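Local coordinates for protein terminal oxygenase component of carbazole 1,9a-dioxygenase (Nocardioides aromaticivorans, PDB 3GCF) that probably catalyses, as the Rieske non-heme iron terminal oxygenase of its system, the dioxygenation of carbazole, using electrons received from a ferredoxin, at residues K20-H34 against V367-R381. Sequence-based numbering, arbitrary orientation.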
loop_
_atom_site.group_PDB
_atom_site.type_symbol
_atom_site.label_atom_id
_atom_site.label_comp_id
_atom_site.label_asym_id
_atom_site.label_seq_id
_atom_site.Cartn_x
_atom_site.Cartn_y
_atom_site.Cartn_z
ATOM N N LYS A 20 6.850 -13.786 31.207
ATOM C CA LYS A 20 6.694 -15.238 31.207
ATOM C C LYS A 20 7.321 -15.926 29.991
ATOM O O LYS A 20 7.884 -17.015 30.107
ATOM C CB LYS A 20 5.207 -15.593 31.294
ATOM C CG LYS A 20 4.890 -16.763 32.222
ATOM C CD LYS A 20 5.653 -18.023 31.833
ATOM C CE LYS A 20 5.223 -19.215 32.679
ATOM N NZ LYS A 20 3.787 -19.562 32.464
ATOM N N TRP A 21 7.220 -15.294 28.826
ATOM C CA TRP A 21 7.785 -15.856 27.599
ATOM C C TRP A 21 8.336 -14.736 26.716
ATOM O O TRP A 21 7.950 -14.588 25.561
ATOM C CB TRP A 21 6.714 -16.672 26.857
ATOM C CG TRP A 21 5.363 -16.012 26.813
ATOM C CD1 TRP A 21 4.982 -14.977 26.013
ATOM C CD2 TRP A 21 4.232 -16.316 27.640
ATOM N NE1 TRP A 21 3.683 -14.613 26.288
ATOM C CE2 TRP A 21 3.199 -15.417 27.284
ATOM C CE3 TRP A 21 3.991 -17.258 28.646
ATOM C CZ2 TRP A 21 1.941 -15.432 27.902
ATOM C CZ3 TRP A 21 2.739 -17.271 29.261
ATOM C CH2 TRP A 21 1.731 -16.363 28.885
ATOM N N PRO A 22 9.278 -13.950 27.258
ATOM C CA PRO A 22 9.914 -12.822 26.566
ATOM C C PRO A 22 10.571 -13.121 25.222
ATOM O O PRO A 22 10.379 -12.381 24.261
ATOM C CB PRO A 22 10.919 -12.311 27.597
ATOM C CG PRO A 22 11.298 -13.558 28.333
ATOM C CD PRO A 22 9.956 -14.219 28.539
ATOM N N ARG A 23 11.349 -14.195 25.151
ATOM C CA ARG A 23 12.022 -14.529 23.904
ATOM C C ARG A 23 11.061 -14.988 22.813
ATOM O O ARG A 23 11.375 -14.907 21.624
ATOM C CB ARG A 23 13.101 -15.582 24.147
ATOM C CG ARG A 23 14.279 -15.066 24.974
ATOM C CD ARG A 23 15.573 -15.658 24.453
ATOM N NE ARG A 23 15.433 -17.097 24.355
ATOM C CZ ARG A 23 16.027 -17.862 23.449
ATOM N NH1 ARG A 23 16.827 -17.340 22.533
ATOM N NH2 ARG A 23 15.797 -19.164 23.465
ATOM N N TYR A 24 9.889 -15.466 23.221
ATOM C CA TYR A 24 8.879 -15.901 22.269
ATOM C C TYR A 24 8.260 -14.649 21.657
ATOM O O TYR A 24 7.976 -14.600 20.461
ATOM C CB TYR A 24 7.796 -16.715 22.976
ATOM C CG TYR A 24 6.691 -17.186 22.061
ATOM C CD1 TYR A 24 6.909 -18.205 21.139
ATOM C CD2 TYR A 24 5.417 -16.623 22.132
ATOM C CE1 TYR A 24 5.881 -18.660 20.314
ATOM C CE2 TYR A 24 4.386 -17.065 21.315
ATOM C CZ TYR A 24 4.619 -18.085 20.413
ATOM O OH TYR A 24 3.583 -18.561 19.640
ATOM N N LEU A 25 8.054 -13.633 22.487
ATOM C CA LEU A 25 7.475 -12.381 22.015
ATOM C C LEU A 25 8.461 -11.623 21.146
ATOM O O LEU A 25 8.066 -10.852 20.274
ATOM C CB LEU A 25 7.061 -11.497 23.191
ATOM C CG LEU A 25 5.952 -12.020 24.101
ATOM C CD1 LEU A 25 5.463 -10.869 24.972
ATOM C CD2 LEU A 25 4.803 -12.576 23.275
ATOM N N GLU A 26 9.748 -11.847 21.383
ATOM C CA GLU A 26 10.795 -11.180 20.619
ATOM C C GLU A 26 11.019 -11.823 19.256
ATOM O O GLU A 26 11.426 -11.150 18.311
ATOM C CB GLU A 26 12.112 -11.208 21.397
ATOM C CG GLU A 26 12.153 -10.309 22.614
ATOM C CD GLU A 26 13.291 -10.667 23.558
ATOM O OE1 GLU A 26 14.409 -10.941 23.068
ATOM O OE2 GLU A 26 13.065 -10.665 24.790
ATOM N N ALA A 27 10.755 -13.121 19.164
ATOM C CA ALA A 27 10.961 -13.874 17.931
ATOM C C ALA A 27 9.912 -13.585 16.861
ATOM O O ALA A 27 9.326 -14.495 16.276
ATOM C CB ALA A 27 10.999 -15.369 18.245
ATOM N N THR A 28 9.687 -12.306 16.604
ATOM C CA THR A 28 8.719 -11.881 15.607
ATOM C C THR A 28 9.005 -12.515 14.250
ATOM O O THR A 28 8.090 -12.855 13.504
ATOM C CB THR A 28 8.761 -10.353 15.433
ATOM O OG1 THR A 28 8.606 -9.723 16.710
ATOM C CG2 THR A 28 7.648 -9.892 14.514
ATOM N N LEU A 29 10.284 -12.677 13.941
ATOM C CA LEU A 29 10.697 -13.230 12.660
ATOM C C LEU A 29 11.115 -14.696 12.766
ATOM O O LEU A 29 11.765 -15.229 11.867
ATOM C CB LEU A 29 11.835 -12.367 12.093
ATOM C CG LEU A 29 12.041 -12.222 10.581
ATOM C CD1 LEU A 29 10.719 -11.979 9.878
ATOM C CD2 LEU A 29 13.002 -11.059 10.318
ATOM N N GLY A 30 10.740 -15.339 13.873
ATOM C CA GLY A 30 11.041 -16.751 14.057
ATOM C C GLY A 30 12.251 -17.111 14.896
ATOM O O GLY A 30 13.010 -16.245 15.339
ATOM N N PHE A 31 12.418 -18.409 15.130
ATOM C CA PHE A 31 13.551 -18.917 15.887
ATOM C C PHE A 31 14.554 -19.453 14.881
ATOM O O PHE A 31 14.250 -20.383 14.131
ATOM C CB PHE A 31 13.123 -20.052 16.825
ATOM C CG PHE A 31 12.394 -19.587 18.055
ATOM C CD1 PHE A 31 13.036 -18.797 19.004
ATOM C CD2 PHE A 31 11.067 -19.933 18.265
ATOM C CE1 PHE A 31 12.362 -18.357 20.150
ATOM C CE2 PHE A 31 10.385 -19.499 19.406
ATOM C CZ PHE A 31 11.037 -18.709 20.349
ATOM N N ASP A 32 15.743 -18.863 14.838
ATOM C CA ASP A 32 16.744 -19.348 13.902
ATOM C C ASP A 32 17.690 -20.317 14.613
ATOM O O ASP A 32 17.545 -20.570 15.819
ATOM C CB ASP A 32 17.484 -18.182 13.228
ATOM C CG ASP A 32 18.245 -17.311 14.205
ATOM O OD1 ASP A 32 17.780 -17.125 15.346
ATOM O OD2 ASP A 32 19.307 -16.790 13.811
ATOM N N ASN A 33 18.649 -20.852 13.866
ATOM C CA ASN A 33 19.566 -21.862 14.372
ATOM C C ASN A 33 18.720 -23.125 14.530
ATOM O O ASN A 33 18.868 -23.895 15.476
ATOM C CB ASN A 33 20.203 -21.442 15.699
ATOM C CG ASN A 33 21.360 -20.468 15.499
ATOM O OD1 ASN A 33 22.098 -20.560 14.513
ATOM N ND2 ASN A 33 21.529 -19.542 16.433
ATOM N N HIS A 34 17.816 -23.303 13.568
ATOM C CA HIS A 34 16.910 -24.442 13.493
ATOM C C HIS A 34 16.695 -24.755 12.017
ATOM O O HIS A 34 16.874 -23.890 11.156
ATOM C CB HIS A 34 15.536 -24.101 14.091
ATOM C CG HIS A 34 15.495 -24.094 15.588
ATOM N ND1 HIS A 34 15.473 -25.251 16.337
ATOM C CD2 HIS A 34 15.451 -23.071 16.474
ATOM C CE1 HIS A 34 15.416 -24.940 17.621
ATOM N NE2 HIS A 34 15.402 -23.623 17.731
ATOM N N VAL A 367 0.088 -21.751 26.315
ATOM C CA VAL A 367 0.945 -21.066 27.275
ATOM C C VAL A 367 2.195 -21.900 27.550
ATOM O O VAL A 367 3.292 -21.359 27.666
ATOM C CB VAL A 367 0.213 -20.806 28.610
ATOM C CG1 VAL A 367 1.202 -20.295 29.659
ATOM C CG2 VAL A 367 -0.898 -19.795 28.397
ATOM N N LYS A 368 2.028 -23.215 27.657
ATOM C CA LYS A 368 3.168 -24.096 27.905
ATOM C C LYS A 368 4.107 -24.059 26.711
ATOM O O LYS A 368 5.326 -24.104 26.871
ATOM C CB LYS A 368 2.708 -25.537 28.146
ATOM C CG LYS A 368 1.971 -25.741 29.453
ATOM C CD LYS A 368 1.561 -27.189 29.625
ATOM C CE LYS A 368 0.623 -27.351 30.811
ATOM N NZ LYS A 368 1.265 -26.877 32.058
ATOM N N TRP A 369 3.529 -23.985 25.513
ATOM C CA TRP A 369 4.314 -23.923 24.284
ATOM C C TRP A 369 5.114 -22.622 24.210
ATOM O O TRP A 369 6.284 -22.631 23.836
ATOM C CB TRP A 369 3.395 -24.062 23.054
ATOM C CG TRP A 369 3.822 -23.240 21.861
ATOM C CD1 TRP A 369 3.249 -22.078 21.422
ATOM C CD2 TRP A 369 4.949 -23.477 21.004
ATOM N NE1 TRP A 369 3.951 -21.575 20.353
ATOM C CE2 TRP A 369 5.000 -22.412 20.076
ATOM C CE3 TRP A 369 5.924 -24.482 20.935
ATOM C CZ2 TRP A 369 5.991 -22.321 19.087
ATOM C CZ3 TRP A 369 6.913 -24.390 19.950
ATOM C CH2 TRP A 369 6.937 -23.316 19.043
ATOM N N ARG A 370 4.488 -21.507 24.564
ATOM C CA ARG A 370 5.174 -20.218 24.525
ATOM C C ARG A 370 6.346 -20.219 25.490
ATOM O O ARG A 370 7.428 -19.731 25.170
ATOM C CB ARG A 370 4.224 -19.086 24.908
ATOM C CG ARG A 370 3.095 -18.856 23.929
ATOM C CD ARG A 370 2.184 -17.756 24.436
ATOM N NE ARG A 370 1.144 -17.416 23.473
ATOM C CZ ARG A 370 0.126 -16.604 23.739
ATOM N NH1 ARG A 370 0.015 -16.056 24.939
ATOM N NH2 ARG A 370 -0.773 -16.332 22.805
ATOM N N THR A 371 6.109 -20.769 26.677
ATOM C CA THR A 371 7.115 -20.848 27.726
ATOM C C THR A 371 8.297 -21.701 27.291
ATOM O O THR A 371 9.450 -21.293 27.418
ATOM C CB THR A 371 6.509 -21.449 29.000
ATOM O OG1 THR A 371 5.433 -20.619 29.440
ATOM C CG2 THR A 371 7.554 -21.551 30.105
ATOM N N LEU A 372 8.002 -22.886 26.774
ATOM C CA LEU A 372 9.046 -23.790 26.318
ATOM C C LEU A 372 9.843 -23.180 25.163
ATOM O O LEU A 372 11.061 -23.327 25.098
ATOM C CB LEU A 372 8.429 -25.114 25.872
ATOM C CG LEU A 372 9.412 -26.151 25.327
ATOM C CD1 LEU A 372 10.273 -26.695 26.466
ATOM C CD2 LEU A 372 8.640 -27.276 24.655
ATOM N N ALA A 373 9.151 -22.494 24.260
ATOM C CA ALA A 373 9.798 -21.873 23.108
ATOM C C ALA A 373 10.678 -20.701 23.536
ATOM O O ALA A 373 11.779 -20.519 23.023
ATOM C CB ALA A 373 8.746 -21.406 22.109
ATOM N N SER A 374 10.184 -19.907 24.475
ATOM C CA SER A 374 10.936 -18.768 24.971
ATOM C C SER A 374 12.218 -19.248 25.649
ATOM O O SER A 374 13.266 -18.617 25.524
ATOM C CB SER A 374 10.084 -17.976 25.964
ATOM O OG SER A 374 10.793 -16.873 26.497
ATOM N N GLU A 375 12.134 -20.376 26.348
ATOM C CA GLU A 375 13.291 -20.930 27.050
ATOM C C GLU A 375 14.211 -21.793 26.191
ATOM O O GLU A 375 15.407 -21.870 26.461
ATOM C CB GLU A 375 12.841 -21.787 28.240
ATOM C CG GLU A 375 11.829 -21.140 29.162
ATOM C CD GLU A 375 11.341 -22.096 30.244
ATOM O OE1 GLU A 375 11.113 -23.290 29.931
ATOM O OE2 GLU A 375 11.172 -21.651 31.402
ATOM N N ARG A 376 13.674 -22.438 25.160
ATOM C CA ARG A 376 14.498 -23.326 24.348
ATOM C C ARG A 376 14.773 -22.940 22.899
ATOM O O ARG A 376 15.586 -23.592 22.241
ATOM C CB ARG A 376 13.905 -24.735 24.385
ATOM C CG ARG A 376 13.660 -25.266 25.784
ATOM C CD ARG A 376 14.953 -25.620 26.496
ATOM N NE ARG A 376 14.696 -26.011 27.878
ATOM C CZ ARG A 376 15.598 -26.559 28.687
ATOM N NH1 ARG A 376 16.833 -26.793 28.256
ATOM N NH2 ARG A 376 15.266 -26.870 29.935
ATOM N N GLY A 377 14.094 -21.918 22.383
ATOM C CA GLY A 377 14.361 -21.512 21.013
ATOM C C GLY A 377 15.855 -21.263 20.921
ATOM O O GLY A 377 16.387 -20.483 21.699
ATOM N N ARG A 378 16.544 -21.920 19.993
ATOM C CA ARG A 378 17.992 -21.755 19.881
ATOM C C ARG A 378 18.468 -20.348 19.547
ATOM O O ARG A 378 19.533 -19.929 19.993
ATOM C CB ARG A 378 18.563 -22.739 18.864
ATOM C CG ARG A 378 18.656 -24.170 19.367
ATOM C CD ARG A 378 18.979 -25.079 18.206
ATOM N NE ARG A 378 18.974 -26.496 18.545
ATOM C CZ ARG A 378 20.018 -27.154 19.034
ATOM N NH1 ARG A 378 21.163 -26.521 19.257
ATOM N NH2 ARG A 378 19.925 -28.453 19.269
ATOM N N GLY A 379 17.690 -19.617 18.761
ATOM C CA GLY A 379 18.086 -18.267 18.412
ATOM C C GLY A 379 16.879 -17.408 18.114
ATOM O O GLY A 379 15.909 -17.878 17.520
ATOM N N VAL A 380 16.933 -16.148 18.526
ATOM C CA VAL A 380 15.828 -15.237 18.290
ATOM C C VAL A 380 16.121 -14.271 17.153
ATOM O O VAL A 380 17.181 -13.644 17.104
ATOM C CB VAL A 380 15.497 -14.414 19.555
ATOM C CG1 VAL A 380 14.464 -13.345 19.227
ATOM C CG2 VAL A 380 14.974 -15.334 20.650
ATOM N N ARG A 381 15.176 -14.164 16.230
ATOM C CA ARG A 381 15.312 -13.252 15.110
ATOM C C ARG A 381 14.116 -12.308 15.191
ATOM O O ARG A 381 12.970 -12.715 14.981
ATOM C CB ARG A 381 15.318 -14.022 13.791
ATOM C CG ARG A 381 15.582 -13.144 12.588
ATOM C CD ARG A 381 15.915 -13.963 11.355
ATOM N NE ARG A 381 17.229 -14.597 11.438
ATOM C CZ ARG A 381 17.801 -15.243 10.425
ATOM N NH1 ARG A 381 17.169 -15.338 9.261
ATOM N NH2 ARG A 381 18.999 -15.794 10.569
HETATM O O HOH W 1 4.186 -22.328 31.724
HETATM O O HOH W 2 19.882 -15.397 16.704
HETATM O O HOH W 3 19.237 -13.720 14.658
#
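Tyr24 drops into helix 367-376 as a knob into a hole, showing how a Rieske oxygenase can tie its N-terminal segment to its C-terminal helix, here with the short helix 22-26 crossing at 86°. Followed outward, CB lies against Ser374 CB and Arg370 O. CG anti to the backbone N (chi1 179°) carries the ring down between neighbouring turns: CD1 meets Ala373 CB at 3.8 Å, while CE2 rests on Arg370 CG at 3.4 Å, with Arg370 CB over the ring face. CE1 approaches Trp369, whose ring plane stands nearly perpendicular, and Tyr24 OH accepts a hydrogen bond from Trp369 NE1 (3.1 Å). Glu182 also bonds this hydroxyl and forms a salt bridge with Arg370 NE, while Glu357 takes Arg370 NH1. A leucine in place of Tyr24 would probably leave the indole N-H of Trp369 without its acceptor and Arg370 CB without the ring face it covers. The same Arg370 chain, extended from CG to NE, also lays CD over the five-membered ring of Trp21, 3.9 Å from the centroid. Beyond the helix, the short, weakly bonded strands 31-32 and 379-380 run antiparallel, Phe31 and Val380 forming a non-hydrogen-bonded pair. With His34 ND1 bonded to Asp154, His34 NE2 accepts from Arg378 N at 3.1 Å.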